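Local coordinates for major capsid protein P2 (Pseudoalteromonas phage pm2, PDB 2VVF) that forms the outer shell of the virion as a trimeric major capsid protein with the double jelly-roll fold, at residues 58-63 against 149-154; 159-164 against 254-259. All blocks are in the same frame, centred on the assembly; numbering follows the deposited sequence.

Contact 1: 58-63 against 149-154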
ATOM      1  N   THR A  58      -8.536 -16.531  21.289  1.00 25.15           N
ATOM      2  CA  THR A  58      -7.758 -17.659  21.782  1.00 25.26           C
ATOM      3  C   THR A  58      -6.773 -18.188  20.742  1.00 29.34           C
ATOM      4  O   THR A  58      -7.093 -18.287  19.557  1.00 28.96           O
ATOM      5  CB  THR A  58      -8.668 -18.782  22.319  1.00 34.60           C
ATOM      6  OG1 THR A  58      -7.908 -19.986  22.471  1.00 35.64           O
ATOM      7  CG2 THR A  58      -9.820 -19.042  21.362  1.00 33.28           C
ATOM      8  N   TYR A  59      -5.575 -18.536  21.200  1.00 25.83           N
ATOM      9  CA  TYR A  59      -4.545 -19.097  20.334  1.00 25.49           C
ATOM     10  C   TYR A  59      -4.001 -20.364  20.983  1.00 29.35           C
ATOM     11  O   TYR A  59      -3.549 -20.329  22.126  1.00 29.05           O
ATOM     12  CB  TYR A  59      -3.396 -18.103  20.148  1.00 26.54           C
ATOM     13  CG  TYR A  59      -3.773 -16.829  19.424  1.00 28.07           C
ATOM     14  CD1 TYR A  59      -3.551 -16.693  18.059  1.00 29.88           C
ATOM     15  CD2 TYR A  59      -4.314 -15.750  20.111  1.00 28.77           C
ATOM     16  CE1 TYR A  59      -3.878 -15.525  17.397  1.00 30.41           C
ATOM     17  CE2 TYR A  59      -4.645 -14.579  19.457  1.00 29.57           C
ATOM     18  CZ  TYR A  59      -4.425 -14.473  18.100  1.00 36.53           C
ATOM     19  OH  TYR A  59      -4.754 -13.308  17.448  1.00 37.26           O
ATOM     20  N   LYS A  60      -4.042 -21.479  20.259  1.00 25.92           N
ATOM     21  CA  LYS A  60      -3.518 -22.742  20.778  1.00 25.62           C
ATOM     22  C   LYS A  60      -2.078 -22.537  21.232  1.00 29.18           C
ATOM     23  O   LYS A  60      -1.679 -22.998  22.298  1.00 28.80           O
ATOM     24  CB  LYS A  60      -3.581 -23.830  19.707  1.00 28.14           C
ATOM     25  CG  LYS A  60      -3.855 -25.221  20.249  1.00 41.65           C
ATOM     26  CD  LYS A  60      -4.129 -26.201  19.121  1.00 52.45           C
ATOM     27  CE  LYS A  60      -3.524 -27.562  19.413  1.00 64.30           C
ATOM     28  NZ  LYS A  60      -2.788 -28.102  18.238  1.00 74.36           N
ATOM     29  N   THR A  61      -1.310 -21.826  20.411  1.00 25.67           N
ATOM     30  CA  THR A  61       0.078 -21.494  20.722  1.00 25.43           C
ATOM     31  C   THR A  61       0.404 -20.121  20.144  1.00 29.21           C
ATOM     32  O   THR A  61      -0.314 -19.617  19.281  1.00 28.70           O
ATOM     33  CB  THR A  61       1.066 -22.564  20.219  1.00 33.09           C
ATOM     34  OG1 THR A  61       1.488 -22.244  18.889  1.00 32.45           O
ATOM     35  CG2 THR A  61       0.425 -23.940  20.233  1.00 31.51           C
ATOM     36  N   LEU A  62       1.480 -19.515  20.632  1.00 25.85           N
ATOM     37  CA  LEU A  62       1.888 -18.197  20.161  1.00 25.57           C
ATOM     38  C   LEU A  62       2.250 -18.215  18.679  1.00 29.10           C
ATOM     39  O   LEU A  62       2.280 -17.173  18.026  1.00 28.75           O
ATOM     40  CB  LEU A  62       3.061 -17.669  20.989  1.00 25.57           C
ATOM     41  CG  LEU A  62       3.253 -16.152  20.995  1.00 30.18           C
ATOM     42  CD1 LEU A  62       2.027 -15.453  21.563  1.00 30.21           C
ATOM     43  CD2 LEU A  62       4.502 -15.775  21.777  1.00 32.76           C
ATOM     44  N   ASN A  63       2.519 -19.405  18.152  1.00 25.50           N
ATOM     45  CA  ASN A  63       2.878 -19.557  16.747  1.00 25.20           C
ATOM     46  C   ASN A  63       1.708 -19.218  15.831  1.00 29.19           C
ATOM     47  O   ASN A  63       1.901 -18.838  14.677  1.00 28.76           O
ATOM     48  CB  ASN A  63       3.368 -20.976  16.463  1.00 24.83           C
ATOM     49  CG  ASN A  63       3.992 -21.108  15.088  1.00 39.64           C
ATOM     50  OD1 ASN A  63       4.855 -20.320  14.709  1.00 32.48           O
ATOM     51  ND2 ASN A  63       3.542 -22.100  14.326  1.00 29.70           N
ATOM     52  N   ASN A 149     -11.590 -20.958  18.465  1.00 26.43           N
ATOM     53  CA  ASN A 149     -11.032 -22.249  18.078  1.00 26.53           C
ATOM     54  C   ASN A 149     -12.094 -23.344  18.040  1.00 30.81           C
ATOM     55  O   ASN A 149     -12.922 -23.447  18.945  1.00 30.41           O
ATOM     56  CB  ASN A 149      -9.932 -22.646  19.071  1.00 27.56           C
ATOM     57  CG  ASN A 149      -8.735 -23.276  18.396  1.00 52.07           C
ATOM     58  OD1 ASN A 149      -8.680 -23.383  17.170  1.00 48.90           O
ATOM     59  ND2 ASN A 149      -7.761 -23.696  19.195  1.00 43.04           N
ATOM     60  N   PHE A 150     -12.044 -24.173  17.002  1.00 27.71           N
ATOM     61  CA  PHE A 150     -12.975 -25.289  16.856  1.00 27.68           C
ATOM     62  C   PHE A 150     -12.249 -26.495  16.261  1.00 32.03           C
ATOM     63  O   PHE A 150     -11.406 -26.348  15.377  1.00 31.70           O
ATOM     64  CB  PHE A 150     -14.161 -24.907  15.966  1.00 29.43           C
ATOM     65  CG  PHE A 150     -14.905 -23.688  16.432  1.00 30.91           C
ATOM     66  CD1 PHE A 150     -15.853 -23.780  17.437  1.00 33.93           C
ATOM     67  CD2 PHE A 150     -14.672 -22.453  15.850  1.00 33.02           C
ATOM     68  CE1 PHE A 150     -16.540 -22.662  17.868  1.00 34.78           C
ATOM     69  CE2 PHE A 150     -15.354 -21.331  16.275  1.00 35.86           C
ATOM     70  CZ  PHE A 150     -16.291 -21.436  17.286  1.00 33.96           C
ATOM     71  N   PHE A 151     -12.570 -27.686  16.758  1.00 28.85           N
ATOM     72  CA  PHE A 151     -11.946 -28.908  16.265  1.00 28.77           C
ATOM     73  C   PHE A 151     -13.000 -29.837  15.681  1.00 33.41           C
ATOM     74  O   PHE A 151     -13.985 -30.167  16.341  1.00 33.10           O
ATOM     75  CB  PHE A 151     -11.171 -29.609  17.382  1.00 30.34           C
ATOM     76  CG  PHE A 151      -9.925 -28.882  17.799  1.00 31.67           C
ATOM     77  CD1 PHE A 151      -8.697 -29.212  17.249  1.00 34.63           C
ATOM     78  CD2 PHE A 151      -9.984 -27.857  18.730  1.00 33.60           C
ATOM     79  CE1 PHE A 151      -7.550 -28.539  17.626  1.00 35.48           C
ATOM     80  CE2 PHE A 151      -8.841 -27.183  19.114  1.00 36.30           C
ATOM     81  CZ  PHE A 151      -7.623 -27.523  18.561  1.00 34.48           C
ATOM     82  N   LYS A 152     -12.806 -30.234  14.430  1.00 30.08           N
ATOM     83  CA  LYS A 152     -13.765 -31.099  13.765  1.00 29.78           C
ATOM     84  C   LYS A 152     -13.075 -32.172  12.936  1.00 33.84           C
ATOM     85  O   LYS A 152     -11.955 -31.982  12.464  1.00 33.33           O
ATOM     86  CB  LYS A 152     -14.716 -30.275  12.896  1.00 31.90           C
ATOM     87  CG  LYS A 152     -16.024 -29.926  13.584  1.00 41.07           C
ATOM     88  CD  LYS A 152     -16.257 -28.429  13.605  1.00 47.81           C
ATOM     89  CE  LYS A 152     -17.108 -28.026  14.796  1.00 56.34           C
ATOM     90  NZ  LYS A 152     -18.314 -27.259  14.382  1.00 64.70           N
ATOM     91  N   GLN A 153     -13.751 -33.303  12.771  1.00 30.85           N
ATOM     92  CA  GLN A 153     -13.200 -34.417  12.016  1.00 30.73           C
ATOM     93  C   GLN A 153     -13.440 -34.277  10.521  1.00 35.21           C
ATOM     94  O   GLN A 153     -14.559 -34.007  10.077  1.00 34.82           O
ATOM     95  CB  GLN A 153     -13.775 -35.745  12.515  1.00 31.80           C
ATOM     96  CG  GLN A 153     -13.151 -36.973  11.869  1.00 38.36           C
ATOM     97  CD  GLN A 153     -11.741 -37.233  12.358  1.00 50.73           C
ATOM     98  OE1 GLN A 153     -11.266 -36.590  13.293  1.00 44.76           O
ATOM     99  NE2 GLN A 153     -11.061 -38.184  11.725  1.00 41.14           N
ATOM    100  N   LEU A 154     -12.377 -34.470   9.749  1.00 32.15           N
ATOM    101  CA  LEU A 154     -12.464 -34.405   8.299  1.00 32.24           C
ATOM    102  C   LEU A 154     -12.307 -35.814   7.771  1.00 37.05           C
ATOM    103  O   LEU A 154     -11.552 -36.618   8.314  1.00 36.36           O
ATOM    104  CB  LEU A 154     -11.364 -33.515   7.721  1.00 32.18           C
ATOM    105  CG  LEU A 154     -11.606 -32.010   7.816  1.00 36.69           C
ATOM    106  CD1 LEU A 154     -10.577 -31.251   6.995  1.00 36.94           C
ATOM    107  CD2 LEU A 154     -13.021 -31.658   7.382  1.00 38.74           C
TER
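Lys60 reaches across to Phe151 and Thr58 to Asn149 at the seam between the two jelly rolls of the double jelly-roll chain. Strand 54-59 is an outermost strand of its sheet in the first roll; strand 143-154 belongs to the second. No hydrogen bond passes directly between 58-63 and 149-154; the contact is van der Waals packing. Thr58 has OG1 anti to the backbone N (chi1 165°), which leaves CG2 as the branch turned to the other roll, 3.9 Å from Asn149 N and 4.3 Å from Asn149 CB. Thr58 O accepts a hydrogen bond from Arg147 NH1, a polar tie across the same seam. The chain then turns a corner at Lys60, whose CB sits beside the Asn149 side chain. Lys60 also packs on Glu255 of strand 252-263, the neighbour of strand 143-154 in the second roll. Farther out, the Lys60 chain bends at its last two torsions and crosses the Phe151 side chain obliquely. At the ring edge, Lys60 CD lies in the plane of the Phe151 ring, 3.8 Å from CZ, with Lys60 CE 4.2 Å from the same CZ.

Contact 2: 159-164 against 254-259; sequences TEIADL and AEIIVE
The interior of the second jelly roll, between its two facing antiparallel sheets, is where 159-164 meets 254-259. Strand 157-161 is an outermost strand of one sheet within the chain, and Leu164 lies in the loop that follows; strand 252-263 belongs to the other sheet. Ile161, Leu164, Ile256 and Val258 all start out into the gap between them, and they pair off in two places. Ile161 CD1 approaches Ile256 CG1 at 4.4 Å, so the end of one isoleucine's long branch meets the middle of the other's. Three residues further on, Leu164 comes at a slant to Val258 and puts CD1 4.2 Å from Val258 CG2. Val258 holds CG1 anti to its backbone N (chi1 -176°), and CG2 is the methyl that receives the leucine. Neighbours fill in around both pairs: Ile246 packs on Ile161, Ile175 and Ile177 on Ile256, and Phe150 on Leu164. The nearest CA pair, Leu164 CA to Val258 CA at 8.7 Å, leaves the side chains to bridge the gap. With no polar atom bridging the segments, and all four side chains buried, cohesion here rests on dispersion and exclusion of water, which impose little direction on the contacting methyl and methylene groups.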
ATOM      1  N   THR A 159     -16.652 -33.681   3.761  1.00 33.64           N
ATOM      2  CA  THR A 159     -17.119 -33.407   5.115  1.00 33.17           C
ATOM      3  C   THR A 159     -17.876 -32.085   5.128  1.00 36.75           C
ATOM      4  O   THR A 159     -17.514 -31.148   4.416  1.00 36.56           O
ATOM      5  CB  THR A 159     -15.968 -33.385   6.132  1.00 40.65           C
ATOM      6  OG1 THR A 159     -15.053 -34.452   5.850  1.00 40.49           O
ATOM      7  CG2 THR A 159     -16.514 -33.548   7.542  1.00 39.05           C
ATOM      8  N   GLU A 160     -18.924 -32.011   5.941  1.00 32.93           N
ATOM      9  CA  GLU A 160     -19.722 -30.795   6.047  1.00 32.42           C
ATOM     10  C   GLU A 160     -19.762 -30.276   7.483  1.00 36.02           C
ATOM     11  O   GLU A 160     -20.041 -31.025   8.418  1.00 35.67           O
ATOM     12  CB  GLU A 160     -21.141 -31.040   5.535  1.00 33.71           C
ATOM     13  CG  GLU A 160     -21.216 -31.350   4.049  1.00 43.20           C
ATOM     14  CD  GLU A 160     -22.629 -31.265   3.508  1.00 61.97           C
ATOM     15  OE1 GLU A 160     -23.458 -30.553   4.109  1.00 55.11           O
ATOM     16  OE2 GLU A 160     -22.917 -31.920   2.486  1.00 56.24           O
ATOM     17  N   ILE A 161     -19.472 -28.989   7.648  1.00 32.33           N
ATOM     18  CA  ILE A 161     -19.471 -28.356   8.962  1.00 31.93           C
ATOM     19  C   ILE A 161     -20.488 -27.219   9.002  1.00 35.27           C
ATOM     20  O   ILE A 161     -20.246 -26.141   8.458  1.00 34.71           O
ATOM     21  CB  ILE A 161     -18.065 -27.858   9.335  1.00 35.01           C
ATOM     22  CG1 ILE A 161     -17.078 -29.027   9.348  1.00 35.48           C
ATOM     23  CG2 ILE A 161     -18.089 -27.144  10.679  1.00 35.58           C
ATOM     24  CD1 ILE A 161     -15.664 -28.637   8.980  1.00 42.90           C
ATOM     25  N   ALA A 162     -21.625 -27.466   9.643  1.00 31.63           N
ATOM     26  CA  ALA A 162     -22.690 -26.470   9.720  1.00 31.36           C
ATOM     27  C   ALA A 162     -23.044 -26.065  11.148  1.00 34.98           C
ATOM     28  O   ALA A 162     -24.008 -25.332  11.367  1.00 34.44           O
ATOM     29  CB  ALA A 162     -23.930 -26.973   8.992  1.00 32.07           C
ATOM     30  N   ASP A 163     -22.269 -26.541  12.117  1.00 31.52           N
ATOM     31  CA  ASP A 163     -22.534 -26.234  13.520  1.00 31.21           C
ATOM     32  C   ASP A 163     -21.662 -25.121  14.095  1.00 34.63           C
ATOM     33  O   ASP A 163     -21.422 -25.074  15.300  1.00 34.38           O
ATOM     34  CB  ASP A 163     -22.432 -27.496  14.382  1.00 33.08           C
ATOM     35  CG  ASP A 163     -21.058 -28.138  14.323  1.00 43.73           C
ATOM     36  OD1 ASP A 163     -20.295 -27.834  13.381  1.00 44.11           O
ATOM     37  OD2 ASP A 163     -20.746 -28.954  15.217  1.00 50.06           O
ATOM     38  N   LEU A 164     -21.207 -24.213  13.239  1.00 30.72           N
ATOM     39  CA  LEU A 164     -20.382 -23.098  13.692  1.00 30.31           C
ATOM     40  C   LEU A 164     -21.254 -22.051  14.382  1.00 33.92           C
ATOM     41  O   LEU A 164     -22.324 -21.699  13.888  1.00 33.50           O
ATOM     42  CB  LEU A 164     -19.622 -22.474  12.517  1.00 30.23           C
ATOM     43  CG  LEU A 164     -18.420 -23.266  11.996  1.00 34.73           C
ATOM     44  CD1 LEU A 164     -17.737 -22.528  10.857  1.00 34.71           C
ATOM     45  CD2 LEU A 164     -17.432 -23.570  13.115  1.00 36.91           C
ATOM     46  N   ALA A 254      -9.397 -31.563  11.890  1.00 32.21           N
ATOM     47  CA  ALA A 254      -9.003 -30.222  11.492  1.00 31.78           C
ATOM     48  C   ALA A 254      -9.280 -29.207  12.586  1.00 34.72           C
ATOM     49  O   ALA A 254     -10.261 -29.320  13.320  1.00 34.33           O
ATOM     50  CB  ALA A 254      -9.733 -29.824  10.219  1.00 32.56           C
ATOM     51  N   GLU A 255      -8.420 -28.202  12.679  1.00 30.57           N
ATOM     52  CA  GLU A 255      -8.631 -27.122  13.627  1.00 29.80           C
ATOM     53  C   GLU A 255      -9.208 -25.960  12.832  1.00 32.71           C
ATOM     54  O   GLU A 255      -8.529 -25.381  11.983  1.00 32.19           O
ATOM     55  CB  GLU A 255      -7.324 -26.700  14.301  1.00 31.03           C
ATOM     56  CG  GLU A 255      -7.518 -25.588  15.321  1.00 39.63           C
ATOM     57  CD  GLU A 255      -6.215 -25.030  15.860  1.00 53.95           C
ATOM     58  OE1 GLU A 255      -5.158 -25.670  15.671  1.00 45.86           O
ATOM     59  OE2 GLU A 255      -6.258 -23.955  16.495  1.00 44.49           O
ATOM     60  N   ILE A 256     -10.483 -25.665  13.064  1.00 28.54           N
ATOM     61  CA  ILE A 256     -11.155 -24.586  12.352  1.00 27.99           C
ATOM     62  C   ILE A 256     -11.055 -23.272  13.122  1.00 30.83           C
ATOM     63  O   ILE A 256     -11.591 -23.144  14.224  1.00 30.34           O
ATOM     64  CB  ILE A 256     -12.626 -24.937  12.039  1.00 31.18           C
ATOM     65  CG1 ILE A 256     -12.717 -26.236  11.229  1.00 31.68           C
ATOM     66  CG2 ILE A 256     -13.295 -23.797  11.283  1.00 31.83           C
ATOM     67  CD1 ILE A 256     -11.947 -26.208   9.929  1.00 40.00           C
ATOM     68  N   ILE A 257     -10.373 -22.295  12.531  1.00 26.56           N
ATOM     69  CA  ILE A 257     -10.223 -20.982  13.147  1.00 25.85           C
ATOM     70  C   ILE A 257     -11.248 -20.025  12.555  1.00 28.78           C
ATOM     71  O   ILE A 257     -11.301 -19.838  11.341  1.00 28.42           O
ATOM     72  CB  ILE A 257      -8.796 -20.428  12.960  1.00 28.85           C
ATOM     73  CG1 ILE A 257      -7.760 -21.465  13.392  1.00 29.19           C
ATOM     74  CG2 ILE A 257      -8.617 -19.132  13.745  1.00 29.31           C
ATOM     75  CD1 ILE A 257      -7.938 -21.939  14.811  1.00 36.27           C
ATOM     76  N   VAL A 258     -12.069 -19.429  13.412  1.00 24.65           N
ATOM     77  CA  VAL A 258     -13.080 -18.483  12.958  1.00 23.99           C
ATOM     78  C   VAL A 258     -12.833 -17.110  13.567  1.00 27.54           C
ATOM     79  O   VAL A 258     -12.854 -16.948  14.786  1.00 27.03           O
ATOM     80  CB  VAL A 258     -14.503 -18.979  13.266  1.00 27.57           C
ATOM     81  CG1 VAL A 258     -15.539 -18.014  12.701  1.00 27.24           C
ATOM     82  CG2 VAL A 258     -14.710 -20.380  12.721  1.00 27.30           C
ATOM     83  N   GLU A 259     -12.584 -16.126  12.710  1.00 23.93           N
ATOM     84  CA  GLU A 259     -12.345 -14.762  13.161  1.00 23.52           C
ATOM     85  C   GLU A 259     -13.660 -13.997  13.197  1.00 27.30           C
ATOM     86  O   GLU A 259     -14.130 -13.501  12.173  1.00 26.86           O
ATOM     87  CB  GLU A 259     -11.356 -14.056  12.231  1.00 24.77           C
ATOM     88  CG  GLU A 259      -9.938 -14.592  12.311  1.00 33.83           C
ATOM     89  CD  GLU A 259      -8.969 -13.796  11.460  1.00 51.66           C
ATOM     90  OE1 GLU A 259      -8.615 -12.667  11.858  1.00 48.07           O
ATOM     91  OE2 GLU A 259      -8.568 -14.296  10.388  1.00 42.77           O
TER

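Contact 1 lies at the surface and joins the two jelly rolls, whereas contact 2 is buried and packs strand 157-161 and its following loop against the opposing sheet of the second roll. Their centres are about 10 Å apart, and strands 143-154 and 252-263, one from each contact, are antiparallel neighbours in one sheet; a probable backbone hydrogen bond links Phe150 O to Ile256 N. Strand 143-154 thus serves both sides: Asn149 and Phe151 meet the first roll, while Phe150 turns the other way, toward Leu164. The chemistry follows the setting. Contact 1 sets lysine and threonine carbons against an aromatic ring edge and a polar asparagine, but contact 2 is purely aliphatic. Lys152 and Asp163 also pair as a salt bridge, modelled too close for its length to be trusted.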